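Local coordinates for protein chinitase A (Streptomyces coelicolor, PDB 3EBV) that probably hydrolyses chitin as a family 18 endochitinase, this chain being the TIM-barrel catalytic domain of a longer protein, at residues N168-L173 with G213-Q218; M148-I153 with T174-Q179; T41-A46 with A97-N102. All coordinates share one frame; numbering follows the deposited sequence.

Contact 1: residues N168-L173 with G213-Q218; sequences NVKDIL and GLAPSQ
Gln-218 reaches from one loop of the TIM barrel to the backbone of Lys-170 and Leu-173 in the next. Both loops lead from a helix into a strand. Loop 168-173 runs from helix 161-168 to strand 175-179. Loop 213-218 runs from helix 199-210 to strand 219-224. They therefore join two consecutive helix-to-strand returns of the barrel.

Hydrogen bonds carry most of the contact. The carboxamide of Gln-218 is gripped by three of them. Gln-218 NE2 gives one N-H to Lys-170 O at 2.8 Å, on a carbonyl lone pair but bent to 134°. The other N-H goes to Leu-173 O, 3.0 Å from Gln-218 NE2, and is nearly straight at 170°. Here the donor is tilted from the carbonyl plane. Both acceptors lie in the amide plane, so the group is held in its rotation. Gln-218 OE1 takes the N-H of Ala-215 N at 3.0 Å, on a lone pair of the amide oxygen. This bond ties the amide back to its own loop, where Gln-218 N also bonds Ala-215 O.

The lysine adds a second link. Lys-170 is fully extended, with CG anti to its backbone N (chi1 179°), and this carries NZ to Gly-213 O at 2.8 Å. NZ sits above that carbonyl plane. The residue has two conformers, so this bond may hold only part of the time.

Packing fills in between. The lysine chain crosses the end of the glutamine at about a right angle, with Lys-170 CE 3.3 Å from Gln-218 OE1. On the buried side, helix 161-168 covers the loops: Ala-166 meets Leu-173, and Phe-163 and Leu-167 meet Leu-214. The two leucines also touch each other, Leu-173 CD2 lying 3.9 Å from Leu-214 CD2.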
loop_
_atom_site.group_PDB
_atom_site.type_symbol
_atom_site.label_atom_id
_atom_site.label_comp_id
_atom_site.label_asym_id
_atom_site.label_seq_id
_atom_site.Cartn_x
_atom_site.Cartn_y
_atom_site.Cartn_z
ATOM N N ASN A 168 16.494 -2.486 4.342
ATOM C CA ASN A 168 17.362 -1.499 5.029
ATOM C C ASN A 168 16.599 -0.835 6.144
ATOM O O ASN A 168 17.190 -0.479 7.177
ATOM C CB ASN A 168 17.811 -0.433 4.043
ATOM C CG ASN A 168 18.846 -0.934 3.043
ATOM O OD1 ASN A 168 19.380 -2.066 3.180
ATOM N ND2 ASN A 168 19.163 -0.101 2.046
ATOM N N VAL A 169 15.290 -0.631 5.929
ATOM C CA VAL A 169 14.451 0.057 6.946
ATOM C C VAL A 169 13.488 -0.876 7.672
ATOM O O VAL A 169 12.451 -0.446 8.207
ATOM C CB VAL A 169 13.734 1.324 6.372
ATOM C CG1 VAL A 169 14.724 2.236 5.665
ATOM C CG2 VAL A 169 12.607 0.903 5.370
ATOM N N LYS A 170 13.837 -2.165 7.751
ATOM C CA LYS A 170 12.914 -3.149 8.301
ATOM C C LYS A 170 12.392 -2.808 9.689
ATOM O O LYS A 170 11.237 -3.054 10.024
ATOM C CB LYS A 170 13.591 -4.529 8.300
ATOM C CG LYS A 170 12.727 -5.617 8.863
ATOM C CD LYS A 170 13.411 -6.970 8.807
ATOM C CE LYS A 170 12.417 -8.081 9.205
ATOM N NZ LYS A 170 13.141 -9.399 9.478
ATOM N N ASP A 171 13.267 -2.223 10.520
ATOM C CA ASP A 171 12.864 -1.911 11.903
ATOM C C ASP A 171 11.858 -0.746 12.022
ATOM O O ASP A 171 11.289 -0.556 13.110
ATOM C CB ASP A 171 14.115 -1.566 12.704
ATOM C CG ASP A 171 14.911 -0.476 12.028
ATOM O OD1 ASP A 171 15.502 -0.745 10.964
ATOM O OD2 ASP A 171 14.923 0.647 12.513
ATOM N N ILE A 172 11.607 -0.012 10.927
ATOM C CA ILE A 172 10.603 1.072 10.948
ATOM C C ILE A 172 9.474 0.854 9.924
ATOM O O ILE A 172 8.586 1.706 9.770
ATOM C CB ILE A 172 11.223 2.477 10.711
ATOM C CG1 ILE A 172 12.030 2.546 9.427
ATOM C CG2 ILE A 172 12.085 2.872 11.940
ATOM C CD1 ILE A 172 12.390 4.001 9.011
ATOM N N LEU A 173 9.516 -0.294 9.228
ATOM C CA LEU A 173 8.578 -0.609 8.156
ATOM C C LEU A 173 7.317 -1.271 8.720
ATOM O O LEU A 173 7.403 -2.292 9.451
ATOM C CB LEU A 173 9.267 -1.564 7.199
ATOM C CG LEU A 173 8.420 -2.164 6.098
ATOM C CD1 LEU A 173 7.989 -1.113 5.044
ATOM C CD2 LEU A 173 9.311 -3.259 5.420
ATOM N N GLY A 213 13.536 -12.181 4.110
ATOM C CA GLY A 213 13.974 -11.323 5.232
ATOM C C GLY A 213 12.949 -10.346 5.776
ATOM O O GLY A 213 13.254 -9.614 6.722
ATOM N N LEU A 214 11.755 -10.304 5.199
ATOM C CA LEU A 214 10.638 -9.503 5.749
ATOM C C LEU A 214 9.841 -10.345 6.725
ATOM O O LEU A 214 9.625 -11.558 6.492
ATOM C CB LEU A 214 9.747 -8.950 4.631
ATOM C CG LEU A 214 10.465 -7.963 3.703
ATOM C CD1 LEU A 214 9.508 -7.595 2.582
ATOM C CD2 LEU A 214 10.913 -6.690 4.446
ATOM N N ALA A 215 9.413 -9.739 7.837
ATOM C CA ALA A 215 8.553 -10.444 8.795
ATOM C C ALA A 215 7.142 -10.654 8.181
ATOM O O ALA A 215 6.727 -9.881 7.303
ATOM C CB ALA A 215 8.428 -9.638 10.121
ATOM N N PRO A 216 6.413 -11.671 8.633
ATOM C CA PRO A 216 5.058 -11.863 8.097
ATOM C C PRO A 216 4.196 -10.620 8.284
ATOM O O PRO A 216 3.381 -10.305 7.407
ATOM C CB PRO A 216 4.533 -13.075 8.884
ATOM C CG PRO A 216 5.806 -13.868 9.162
ATOM C CD PRO A 216 6.816 -12.796 9.515
ATOM N N SER A 217 4.353 -9.902 9.405
ATOM C CA SER A 217 3.561 -8.704 9.617
ATOM C C SER A 217 3.907 -7.601 8.636
ATOM O O SER A 217 3.201 -6.566 8.616
ATOM C CB SER A 217 3.771 -8.129 11.026
ATOM O OG SER A 217 5.118 -7.791 11.197
ATOM N N GLN A 218 4.970 -7.795 7.847
ATOM C CA GLN A 218 5.398 -6.767 6.895
ATOM C C GLN A 218 4.994 -7.111 5.444
ATOM O O GLN A 218 5.437 -6.427 4.526
ATOM C CB GLN A 218 6.918 -6.550 6.965
ATOM C CG GLN A 218 7.280 -5.937 8.312
ATOM C CD GLN A 218 8.760 -5.842 8.530
ATOM O OE1 GLN A 218 9.529 -6.779 8.273
ATOM N NE2 GLN A 218 9.178 -4.693 9.072
#

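Contact 2: residues M148-I153 with T174-Q179; sequences MAPQTI and TVVNMQ
The carboxamide of Gln-179, on a strand of the TIM barrel, has Ala-149 O close to its plane and Gln-151 CG over one face. Gln-179 NE2 donates to Ala-149 O at 2.9 Å. The same NE2 also bonds Glu-121, which falls at the end of the DxDxE signature of family 18, probably the catalytic region. The carboxamide of Gln-151 is nearly parallel to that of Gln-179, with planes 18° apart, but is displaced well to one side. The puckered ring of Pro-150 crosses Val-176 at about a right angle, with Pro-150 CG a tight 3.5 Å from Val-176 CG1.

The contact pairs neighbouring parallel strands, 145-148 and 175-179. Met-148 N bonds Val-175 O, and Asn-177 N bonds Met-148 O at 2.8 Å. Past this bridge the regular pairing ends but the chains stay close. The Gln-179 side chain takes the Ala-149 carbonyl, and Gln-179 N bonds Pro-150 O at 2.9 Å, with an N-H...O angle of 168°.

Met-178, a selenomethionine here like Met-148, has CG opposite its backbone N (chi1 -177°) and the next torsion extended. This puts Met-178 SE 3.7 Å from Thr-152 CA. The bend at the last torsion turns CE to the Thr-152 methyl. Leu-205 of helix 199-210 packs on both residues. The hydroxyl of Thr-152 is bonded to Ser-183. A water bridges the two backbones, taking the N-H of Thr-152 N at 2.8 Å and lying 2.7 Å from Gln-179 O.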
loop_
_atom_site.group_PDB
_atom_site.type_symbol
_atom_site.label_atom_id
_atom_site.label_comp_id
_atom_site.label_asym_id
_atom_site.label_seq_id
_atom_site.Cartn_x
_atom_site.Cartn_y
_atom_site.Cartn_z
HETATM N N MSE A 148 4.807 0.497 1.751
HETATM C CA MSE A 148 5.344 0.608 0.396
HETATM C C MSE A 148 4.459 -0.233 -0.494
HETATM O O MSE A 148 3.955 -1.269 -0.025
HETATM C CB MSE A 148 6.774 0.077 0.317
HETATM C CG MSE A 148 7.695 0.738 1.377
HETATM SE SE MSE A 148 9.543 0.065 1.189
HETATM C CE MSE A 148 10.190 1.441 -0.043
ATOM N N ALA A 149 4.301 0.216 -1.737
ATOM C CA ALA A 149 3.436 -0.483 -2.706
ATOM C C ALA A 149 4.231 -0.744 -3.999
ATOM O O ALA A 149 3.928 -0.228 -5.080
ATOM C CB ALA A 149 2.167 0.352 -3.005
ATOM N N PRO A 150 5.268 -1.594 -3.903
ATOM C CA PRO A 150 6.033 -1.950 -5.109
ATOM C C PRO A 150 5.161 -2.631 -6.161
ATOM O O PRO A 150 4.128 -3.219 -5.817
ATOM C CB PRO A 150 7.027 -3.017 -4.588
ATOM C CG PRO A 150 6.400 -3.546 -3.291
ATOM C CD PRO A 150 5.698 -2.338 -2.688
ATOM N N GLN A 151 5.612 -2.539 -7.412
ATOM C CA GLN A 151 5.100 -3.404 -8.472
ATOM C C GLN A 151 5.819 -4.752 -8.393
ATOM O O GLN A 151 6.860 -4.912 -7.712
ATOM C CB GLN A 151 5.324 -2.723 -9.821
ATOM C CG GLN A 151 4.433 -1.496 -9.973
ATOM C CD GLN A 151 4.673 -0.830 -11.295
ATOM O OE1 GLN A 151 4.024 -1.166 -12.293
ATOM N NE2 GLN A 151 5.644 0.078 -11.337
ATOM N N THR A 152 5.279 -5.774 -9.091
ATOM C CA THR A 152 5.866 -7.093 -8.934
ATOM C C THR A 152 7.344 -7.129 -9.363
ATOM O O THR A 152 8.152 -7.863 -8.791
ATOM C CB THR A 152 5.039 -8.154 -9.718
ATOM O OG1 THR A 152 4.952 -7.745 -11.091
ATOM C CG2 THR A 152 3.696 -8.314 -9.103
ATOM N N ILE A 153 7.690 -6.352 -10.382
ATOM C CA ILE A 153 9.089 -6.320 -10.858
ATOM C C ILE A 153 10.067 -5.799 -9.800
ATOM O O ILE A 153 11.300 -6.020 -9.911
ATOM C CB ILE A 153 9.261 -5.444 -12.114
ATOM C CG1 ILE A 153 8.773 -4.004 -11.863
ATOM C CG2 ILE A 153 8.549 -6.106 -13.277
ATOM C CD1 ILE A 153 9.003 -3.058 -13.041
ATOM N N THR A 174 6.142 -0.731 8.364
ATOM C CA THR A 174 4.877 -1.350 8.767
ATOM C C THR A 174 4.528 -2.542 7.851
ATOM O O THR A 174 4.477 -3.693 8.320
ATOM C CB THR A 174 3.727 -0.328 8.760
ATOM O OG1 THR A 174 4.152 0.828 9.540
ATOM C CG2 THR A 174 2.476 -0.936 9.358
ATOM N N VAL A 175 4.333 -2.254 6.551
ATOM C CA VAL A 175 3.955 -3.340 5.637
ATOM C C VAL A 175 4.271 -2.970 4.212
ATOM O O VAL A 175 4.152 -1.803 3.797
ATOM C CB VAL A 175 2.451 -3.720 5.802
ATOM C CG1 VAL A 175 1.518 -2.517 5.565
ATOM C CG2 VAL A 175 2.057 -4.874 4.908
ATOM N N VAL A 176 4.700 -4.004 3.470
ATOM C CA VAL A 176 4.858 -3.929 2.011
ATOM C C VAL A 176 3.592 -4.504 1.417
ATOM O O VAL A 176 3.379 -5.721 1.444
ATOM C CB VAL A 176 6.080 -4.709 1.496
ATOM C CG1 VAL A 176 6.180 -4.609 -0.016
ATOM C CG2 VAL A 176 7.375 -4.110 2.111
ATOM N N ASN A 177 2.734 -3.630 0.887
ATOM C CA ASN A 177 1.522 -4.047 0.159
ATOM C C ASN A 177 1.839 -4.075 -1.342
ATOM O O ASN A 177 1.570 -3.111 -2.064
ATOM C CB ASN A 177 0.376 -3.058 0.399
ATOM C CG ASN A 177 -0.139 -3.059 1.837
ATOM O OD1 ASN A 177 -0.389 -4.124 2.430
ATOM N ND2 ASN A 177 -0.379 -1.824 2.395
HETATM N N MSE A 178 2.486 -5.139 -1.803
HETATM C CA MSE A 178 2.805 -5.185 -3.236
HETATM C C MSE A 178 1.532 -5.187 -4.090
HETATM O O MSE A 178 0.473 -5.661 -3.651
HETATM C CB MSE A 178 3.686 -6.417 -3.583
HETATM C CG MSE A 178 4.089 -6.424 -5.047
HETATM SE SE MSE A 178 5.527 -7.755 -5.315
HETATM C CE MSE A 178 4.501 -9.382 -5.209
ATOM N N GLN A 179 1.672 -4.624 -5.309
ATOM C CA GLN A 179 0.564 -4.571 -6.251
ATOM C C GLN A 179 0.633 -5.860 -7.098
ATOM O O GLN A 179 1.406 -5.971 -8.071
ATOM C CB GLN A 179 0.712 -3.350 -7.180
ATOM C CG GLN A 179 0.740 -2.031 -6.433
ATOM C CD GLN A 179 0.923 -0.870 -7.413
ATOM O OE1 GLN A 179 0.272 -0.811 -8.467
ATOM N NE2 GLN A 179 1.827 0.042 -7.072
HETATM O O HOH W 1 2.825 -4.935 -10.178
#

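Contact 3: residues T41-A46 with A97-N102; sequences TTTPGA and ATNFAN
Asn-99 donates from ND2 to Pro-44 O, tying a beta turn to a helix of the TIM barrel. Asn-99 ND2 lies 2.9 Å from Pro-44 O, and the bond is fairly straight at 162°. ND2 lies in the carbonyl plane, and the oxygen lies in the amide plane of Asn-99. The asparagine reaches it with CG anti to its own carbonyl carbon (chi1 -66°). Thr-43 approaches the same amide through its methyl: Thr-43 CG2 is 3.3 Å from Asn-99 ND2, and the two side chains cross at about a right angle.

Gly-45 makes the next contact. Its carbonyl faces the helix and comes to the edge of the Phe-100 ring, near the ring plane, with Gly-45 O 3.4 Å from Phe-100 CD1. Gly-45 O is also 3.1 Å from Phe-100 CA, a bent C-H...O contact. Ala-46 packs more loosely beside Asn-99.

Further out, the turn itself sets these carbonyls. It is a type II turn from Thr-43 to Ala-46, with Pro-44 and Gly-45 at the corners. Gly-45 has positive phi, which favours glycine, and it lies against the helix backbone with no side chain between. Strands 32-40 and 47-48, antiparallel neighbours, are linked by this loop. On the helix side, Phe-100 is held by Met-129 and Ala-132 of helix 126-140 and by Val-91. The contact thus joins the loop after the second barrel strand to helix 94-111, well away from the barrel centre.

Two bonds brace the loop. Ala-46 N bonds Thr-43 O at 3.0 Å, closing the turn. Just before it, Thr-41 makes an ST turn, Thr-41 OG1 accepting from Thr-43 N at 3.1 Å.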
loop_
_atom_site.group_PDB
_atom_site.type_symbol
_atom_site.label_atom_id
_atom_site.label_comp_id
_atom_site.label_asym_id
_atom_site.label_seq_id
_atom_site.Cartn_x
_atom_site.Cartn_y
_atom_site.Cartn_z
ATOM N N THR A 41 6.894 18.656 -6.815
ATOM C CA THR A 41 7.036 20.126 -7.007
ATOM C C THR A 41 8.269 20.396 -7.868
ATOM O O THR A 41 8.924 19.466 -8.375
ATOM C CB THR A 41 7.172 20.875 -5.672
ATOM O OG1 THR A 41 8.470 20.612 -5.115
ATOM C CG2 THR A 41 6.107 20.468 -4.680
ATOM N N THR A 42 8.595 21.676 -8.056
ATOM C CA THR A 42 9.787 22.021 -8.818
ATOM C C THR A 42 11.096 21.768 -8.056
ATOM O O THR A 42 12.161 21.815 -8.668
ATOM C CB THR A 42 9.750 23.501 -9.289
ATOM O OG1 THR A 42 9.538 24.350 -8.154
ATOM C CG2 THR A 42 8.626 23.691 -10.281
ATOM N N THR A 43 11.007 21.508 -6.752
ATOM C CA THR A 43 12.172 21.171 -5.908
ATOM C C THR A 43 12.410 19.631 -5.923
ATOM O O THR A 43 11.497 18.878 -5.571
ATOM C CB THR A 43 11.946 21.685 -4.484
ATOM O OG1 THR A 43 11.801 23.124 -4.513
ATOM C CG2 THR A 43 13.096 21.317 -3.530
ATOM N N PRO A 44 13.605 19.173 -6.352
ATOM C CA PRO A 44 13.874 17.718 -6.429
ATOM C C PRO A 44 13.587 16.992 -5.109
ATOM O O PRO A 44 14.035 17.421 -4.054
ATOM C CB PRO A 44 15.368 17.668 -6.785
ATOM C CG PRO A 44 15.564 18.921 -7.621
ATOM C CD PRO A 44 14.772 19.953 -6.840
ATOM N N GLY A 45 12.794 15.908 -5.179
ATOM C CA GLY A 45 12.444 15.111 -3.999
ATOM C C GLY A 45 11.265 15.596 -3.174
ATOM O O GLY A 45 10.748 14.876 -2.326
ATOM N N ALA A 46 10.854 16.868 -3.374
ATOM C CA ALA A 46 9.861 17.468 -2.514
ATOM C C ALA A 46 8.438 17.105 -2.939
ATOM O O ALA A 46 8.170 16.904 -4.119
ATOM C CB ALA A 46 10.026 19.028 -2.505
ATOM N N ALA A 97 16.791 13.530 -1.044
ATOM C CA ALA A 97 16.408 12.798 0.172
ATOM C C ALA A 97 15.969 13.716 1.362
ATOM O O ALA A 97 14.969 13.458 2.058
ATOM C CB ALA A 97 17.559 11.847 0.603
ATOM N N THR A 98 16.753 14.782 1.602
ATOM C CA THR A 98 16.403 15.764 2.627
ATOM C C THR A 98 15.113 16.529 2.276
ATOM O O THR A 98 14.279 16.716 3.146
ATOM C CB THR A 98 17.580 16.749 2.829
ATOM O OG1 THR A 98 18.669 15.996 3.351
ATOM C CG2 THR A 98 17.217 17.894 3.780
ATOM N N ASN A 99 14.968 16.898 1.002
ATOM C CA ASN A 99 13.731 17.592 0.564
ATOM C C ASN A 99 12.506 16.690 0.717
ATOM O O ASN A 99 11.426 17.136 1.099
ATOM C CB ASN A 99 13.837 18.072 -0.878
ATOM C CG ASN A 99 14.896 19.159 -1.061
ATOM O OD1 ASN A 99 15.287 19.808 -0.076
ATOM N ND2 ASN A 99 15.405 19.293 -2.264
ATOM N N PHE A 100 12.689 15.394 0.447
ATOM C CA PHE A 100 11.588 14.458 0.623
ATOM C C PHE A 100 11.189 14.356 2.080
ATOM O O PHE A 100 10.032 14.471 2.438
ATOM C CB PHE A 100 12.044 13.069 0.131
ATOM C CG PHE A 100 10.956 12.013 0.178
ATOM C CD1 PHE A 100 10.024 11.919 -0.876
ATOM C CD2 PHE A 100 10.865 11.133 1.255
ATOM C CE1 PHE A 100 9.028 10.887 -0.828
ATOM C CE2 PHE A 100 9.859 10.126 1.286
ATOM C CZ PHE A 100 8.952 10.032 0.261
ATOM N N ALA A 101 12.163 14.108 2.968
ATOM C CA ALA A 101 11.856 13.985 4.389
ATOM C C ALA A 101 11.207 15.259 4.943
ATOM O O ALA A 101 10.223 15.191 5.680
ATOM C CB ALA A 101 13.122 13.650 5.204
ATOM N N ASN A 102 11.786 16.415 4.595
ATOM C CA ASN A 102 11.233 17.695 5.077
ATOM C C ASN A 102 9.795 17.927 4.614
ATOM O O ASN A 102 8.925 18.313 5.412
ATOM C CB ASN A 102 12.109 18.865 4.616
ATOM C CG ASN A 102 13.401 18.990 5.429
ATOM O OD1 ASN A 102 13.498 18.464 6.527
ATOM N ND2 ASN A 102 14.387 19.693 4.873
#

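Contact 1 includes the loop that leads into strand 175-179, and contact 2 takes up the strand itself. Their centres are 12 Å apart, and they touch: Gln-218 O is 2.7 Å from Val-176 N, a probable hydrogen bond that starts the pairing with strand 219-224. Contact 1 binds the chain where it enters these strands. Contact 2 follows it to the far end, where Gln-179 reaches Glu-121 and the probable active site. Contact 3 stands apart, its centre about 25 Å from that of contact 1 and about 22 Å from that of contact 2. Helix 126-140 lies between, packing on Phe-100 of contact 3 and on Val-169 and Ile-172 in 168-173.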